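Local coordinates for taurine:2-oxoglutarate aminotransferase (Bifidobacterium kashiwanohense PV20-2, PDB 6JIX), which probably transfers the amino group of taurine to 2-oxoglutarate, as a class-III aminotransferase that uses pyridoxal 5'-phosphate as cofactor, at residues S138-Y143 / F171-N176. Residues are numbered along the deposited sequence; the frame is centred on the assembly and turned at random.
With PLP (pyridoxal-5'-phosphate), chain G.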
ATOM      1  N   SER A 138       3.941  13.628  16.452  1.00 22.13           N
ATOM      2  CA  SER A 138       4.091  12.192  16.659  1.00 23.06           C
ATOM      3  C   SER A 138       5.343  11.924  17.478  1.00 25.50           C
ATOM      4  O   SER A 138       6.217  12.787  17.618  1.00 28.05           O
ATOM      5  CB  SER A 138       4.137  11.419  15.339  1.00 22.04           C
ATOM      6  OG  SER A 138       5.030  12.015  14.429  1.00 26.20           O
ATOM      7  N   CYS A 139       5.426  10.700  18.002  1.00 21.72           N
ATOM      8  CA  CYS A 139       6.463  10.363  18.968  1.00 23.83           C
ATOM      9  C   CYS A 139       7.760   9.989  18.271  1.00 26.27           C
ATOM     10  O   CYS A 139       7.752   9.347  17.214  1.00 27.62           O
ATOM     11  CB  CYS A 139       6.025   9.201  19.852  1.00 25.36           C
ATOM     12  SG  CYS A 139       4.431   9.392  20.611  1.00 31.30           S
ATOM     13  N   TYR A 140       8.880  10.372  18.894  1.00 24.31           N
ATOM     14  CA  TYR A 140      10.193   9.936  18.424  1.00 26.34           C
ATOM     15  C   TYR A 140      10.341   8.418  18.522  1.00 29.28           C
ATOM     16  O   TYR A 140      10.940   7.789  17.642  1.00 27.92           O
ATOM     17  CB  TYR A 140      11.296  10.625  19.232  1.00 22.64           C
ATOM     18  CG  TYR A 140      11.720  11.982  18.717  1.00 23.77           C
ATOM     19  CD1 TYR A 140      12.215  12.140  17.431  1.00 27.08           C
ATOM     20  CD2 TYR A 140      11.637  13.114  19.524  1.00 24.18           C
ATOM     21  CE1 TYR A 140      12.609  13.404  16.959  1.00 27.97           C
ATOM     22  CE2 TYR A 140      12.034  14.373  19.064  1.00 20.80           C
ATOM     23  CZ  TYR A 140      12.522  14.515  17.787  1.00 23.86           C
ATOM     24  OH  TYR A 140      12.915  15.763  17.324  1.00 23.15           O
ATOM     25  N   ARG A 141       9.797   7.810  19.579  1.00 29.00           N
ATOM     26  CA  ARG A 141       9.847   6.355  19.745  1.00 29.13           C
ATOM     27  C   ARG A 141       8.584   5.763  19.129  1.00 30.77           C
ATOM     28  O   ARG A 141       7.612   5.417  19.810  1.00 32.15           O
ATOM     29  CB  ARG A 141       9.973   5.983  21.214  1.00 26.56           C
ATOM     30  CG  ARG A 141      11.377   5.974  21.777  1.00 30.13           C
ATOM     31  CD  ARG A 141      11.315   6.067  23.305  1.00 31.86           C
ATOM     32  NE  ARG A 141      12.627   6.009  23.945  1.00 35.38           N
ATOM     33  CZ  ARG A 141      12.962   6.706  25.026  1.00 33.11           C
ATOM     34  NH1 ARG A 141      12.080   7.513  25.594  1.00 31.26           N
ATOM     35  NH2 ARG A 141      14.177   6.587  25.547  1.00 39.35           N
ATOM     36  N   SER A 142       8.618   5.616  17.810  1.00 28.89           N
ATOM     37  CA  SER A 142       7.442   5.159  17.080  1.00 30.69           C
ATOM     38  C   SER A 142       7.843   4.762  15.668  1.00 28.06           C
ATOM     39  O   SER A 142       8.856   5.236  15.133  1.00 23.38           O
ATOM     40  CB  SER A 142       6.354   6.246  17.035  1.00 33.87           C
ATOM     41  OG  SER A 142       6.582   7.191  15.993  1.00 29.48           O
ATOM     42  N   TYR A 143       7.044   3.869  15.084  1.00 26.26           N
ATOM     43  CA  TYR A 143       7.122   3.543  13.664  1.00 26.73           C
ATOM     44  C   TYR A 143       5.715   3.509  13.085  1.00 28.73           C
ATOM     45  O   TYR A 143       4.822   2.864  13.652  1.00 27.15           O
ATOM     46  CB  TYR A 143       7.820   2.203  13.418  1.00 28.49           C
ATOM     47  CG  TYR A 143       7.947   1.856  11.949  1.00 31.38           C
ATOM     48  CD1 TYR A 143       8.847   2.532  11.131  1.00 28.71           C
ATOM     49  CD2 TYR A 143       7.156   0.857  11.371  1.00 27.52           C
ATOM     50  CE1 TYR A 143       8.974   2.221   9.771  1.00 28.84           C
ATOM     51  CE2 TYR A 143       7.273   0.532  10.015  1.00 27.37           C
ATOM     52  CZ  TYR A 143       8.188   1.220   9.210  1.00 31.28           C
ATOM     53  OH  TYR A 143       8.309   0.914   7.855  1.00 26.96           O
ATOM     54  N   PHE A 171       5.564  18.159  10.347  1.00 24.60           N
ATOM     55  CA  PHE A 171       5.757  16.950  11.137  1.00 25.17           C
ATOM     56  C   PHE A 171       6.658  17.283  12.324  1.00 25.90           C
ATOM     57  O   PHE A 171       7.884  17.346  12.178  1.00 29.01           O
ATOM     58  CB  PHE A 171       6.344  15.837  10.282  1.00 23.22           C
ATOM     59  CG  PHE A 171       5.361  15.236   9.339  1.00 29.27           C
ATOM     60  CD1 PHE A 171       4.489  14.241   9.770  1.00 23.19           C
ATOM     61  CD2 PHE A 171       5.293  15.677   8.010  1.00 31.78           C
ATOM     62  CE1 PHE A 171       3.569  13.690   8.891  1.00 28.99           C
ATOM     63  CE2 PHE A 171       4.371  15.135   7.121  1.00 27.96           C
ATOM     64  CZ  PHE A 171       3.511  14.141   7.552  1.00 26.81           C
ATOM     65  N   VAL A 172       6.042  17.464  13.495  1.00 20.74           N
ATOM     66  CA  VAL A 172       6.734  17.786  14.735  1.00 21.44           C
ATOM     67  C   VAL A 172       6.794  16.543  15.613  1.00 25.62           C
ATOM     68  O   VAL A 172       5.768  15.892  15.859  1.00 25.02           O
ATOM     69  CB  VAL A 172       6.033  18.932  15.484  1.00 22.34           C
ATOM     70  CG1 VAL A 172       6.907  19.415  16.638  1.00 23.04           C
ATOM     71  CG2 VAL A 172       5.725  20.060  14.549  1.00 18.48           C
ATOM     72  N   HIS A 173       7.983  16.233  16.122  1.00 24.00           N
ATOM     73  CA  HIS A 173       8.202  15.043  16.928  1.00 21.54           C
ATOM     74  C   HIS A 173       8.386  15.414  18.389  1.00 21.72           C
ATOM     75  O   HIS A 173       9.092  16.375  18.710  1.00 21.23           O
ATOM     76  CB  HIS A 173       9.411  14.270  16.407  1.00 20.03           C
ATOM     77  CG  HIS A 173       9.198  13.715  15.038  1.00 25.84           C
ATOM     78  ND1 HIS A 173       9.662  14.339  13.899  1.00 28.68           N
ATOM     79  CD2 HIS A 173       8.522  12.619  14.616  1.00 25.79           C
ATOM     80  CE1 HIS A 173       9.304  13.638  12.837  1.00 25.65           C
ATOM     81  NE2 HIS A 173       8.612  12.589  13.245  1.00 28.73           N
ATOM     82  N   PHE A 174       7.734  14.660  19.270  1.00 21.02           N
ATOM     83  CA  PHE A 174       7.918  14.816  20.704  1.00 22.16           C
ATOM     84  C   PHE A 174       8.409  13.517  21.314  1.00 22.91           C
ATOM     85  O   PHE A 174       8.083  12.424  20.844  1.00 29.49           O
ATOM     86  CB  PHE A 174       6.633  15.279  21.430  1.00 21.48           C
ATOM     87  CG  PHE A 174       5.491  14.298  21.394  1.00 25.47           C
ATOM     88  CD1 PHE A 174       4.814  14.025  20.204  1.00 28.21           C
ATOM     89  CD2 PHE A 174       5.048  13.695  22.564  1.00 22.50           C
ATOM     90  CE1 PHE A 174       3.735  13.143  20.187  1.00 27.84           C
ATOM     91  CE2 PHE A 174       3.991  12.808  22.557  1.00 22.69           C
ATOM     92  CZ  PHE A 174       3.322  12.535  21.374  1.00 25.59           C
ATOM     93  N   MET A 175       9.211  13.649  22.359  1.00 21.25           N
ATOM     94  CA  MET A 175       9.768  12.485  23.033  1.00 25.86           C
ATOM     95  C   MET A 175       8.731  11.872  23.970  1.00 22.85           C
ATOM     96  O   MET A 175       8.138  12.575  24.794  1.00 24.45           O
ATOM     97  CB  MET A 175      11.023  12.872  23.813  1.00 19.10           C
ATOM     98  CG  MET A 175      11.699  11.706  24.502  1.00 27.26           C
ATOM     99  SD  MET A 175      12.301  10.447  23.347  1.00 35.45           S
ATOM    100  CE  MET A 175      12.966  11.517  22.073  1.00 24.94           C
ATOM    101  N   ASN A 176       8.465  10.563  23.798  1.00 26.27           N
ATOM    102  CA  ASN A 176       7.604   9.825  24.712  1.00 23.95           C
ATOM    103  C   ASN A 176       8.447   9.021  25.692  1.00 23.10           C
ATOM    104  O   ASN A 176       9.591   8.668  25.391  1.00 20.54           O
ATOM    105  CB  ASN A 176       6.651   8.875  23.965  1.00 24.98           C
ATOM    106  CG  ASN A 176       7.316   8.136  22.802  1.00 29.31           C
ATOM    107  OD1 ASN A 176       8.362   8.547  22.287  1.00 32.53           O
ATOM    108  ND2 ASN A 176       6.686   7.047  22.364  1.00 31.16           N
TER
HETATM  109  N1  PLP G 503       2.333   1.139  12.218  1.00 29.01           N
HETATM  110  C2  PLP G 503       2.862   0.250  13.064  1.00 28.05           C
HETATM  111  C2A PLP G 503       2.587   0.341  14.554  1.00 27.30           C
HETATM  112  C3  PLP G 503       3.692  -0.794  12.584  1.00 24.86           C
HETATM  113  O3  PLP G 503       4.257  -1.725  13.435  1.00 29.07           O
HETATM  114  C4  PLP G 503       3.949  -0.902  11.236  1.00 29.01           C
HETATM  115  C4A PLP G 503       4.862  -2.063  10.743  1.00 32.02           C
HETATM  116  O4A PLP G 503       5.711  -2.549  11.493  1.00 31.04           O
HETATM  117  C5  PLP G 503       3.360   0.069  10.369  1.00 27.70           C
HETATM  118  C6  PLP G 503       2.543   1.082  10.890  1.00 23.38           C
HETATM  119  C5A PLP G 503       3.622  -0.019   8.821  1.00 29.15           C
HETATM  120  O4P PLP G 503       2.773  -1.016   8.350  1.00 28.14           O
HETATM  121  P   PLP G 503       3.013  -1.654   6.872  1.00 27.70           P
HETATM  122  O1P PLP G 503       1.889  -2.520   6.502  1.00 25.99           O
HETATM  123  O2P PLP G 503       3.000  -0.612   5.824  1.00 29.83           O
HETATM  124  O3P PLP G 503       4.491  -2.459   6.867  1.00 25.02           O
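The Y140 ring carries H173 CB over one face, 3.4 Å from the ring centroid in a CH-pi contact, while the imidazole lies almost parallel to the phenol (27°) but displaced, its centroid 5.3 Å away. Obliquely to the same phenol comes the methyl CE of M175. At the F174 ring, C139 CA lies over one face toward the rim, and C139 SG approaches obliquely, 4.1 Å from the centroid. The R141 guanidinium has M175 SD over one face; at its edge, in plane, NH1 gives a hydrogen bond of 2.8 Å to N176 O. Farther along, the Y143 ring turns its edge to the cofactor, CE2 3.6 Å from PLP C4A. A chi1 of 41° places the N176 amide where it meets both ends of R141's backbone, whose angles fit an inverse gamma turn: OD1 takes R141 N on a lone pair, and the ND2 bond to R141 O is nearly straight at the hydrogen (173°) but tilted out of the carbonyl plane. Replacing Y140 by alanine removes the ring, which would probably open a gap over H173 CB and beside the M175 methyl. Parallel ladder bonds S138 N to V172 O, F174 N to S138 O and Y140 N to F174 O join the strands. Within this chain 171-174 is an edge strand of the seven-stranded sheet, parallel beside 135-139; helix 190-208 packs on V172 and F174, and M218 of strand 213-219 touches C139 and F174.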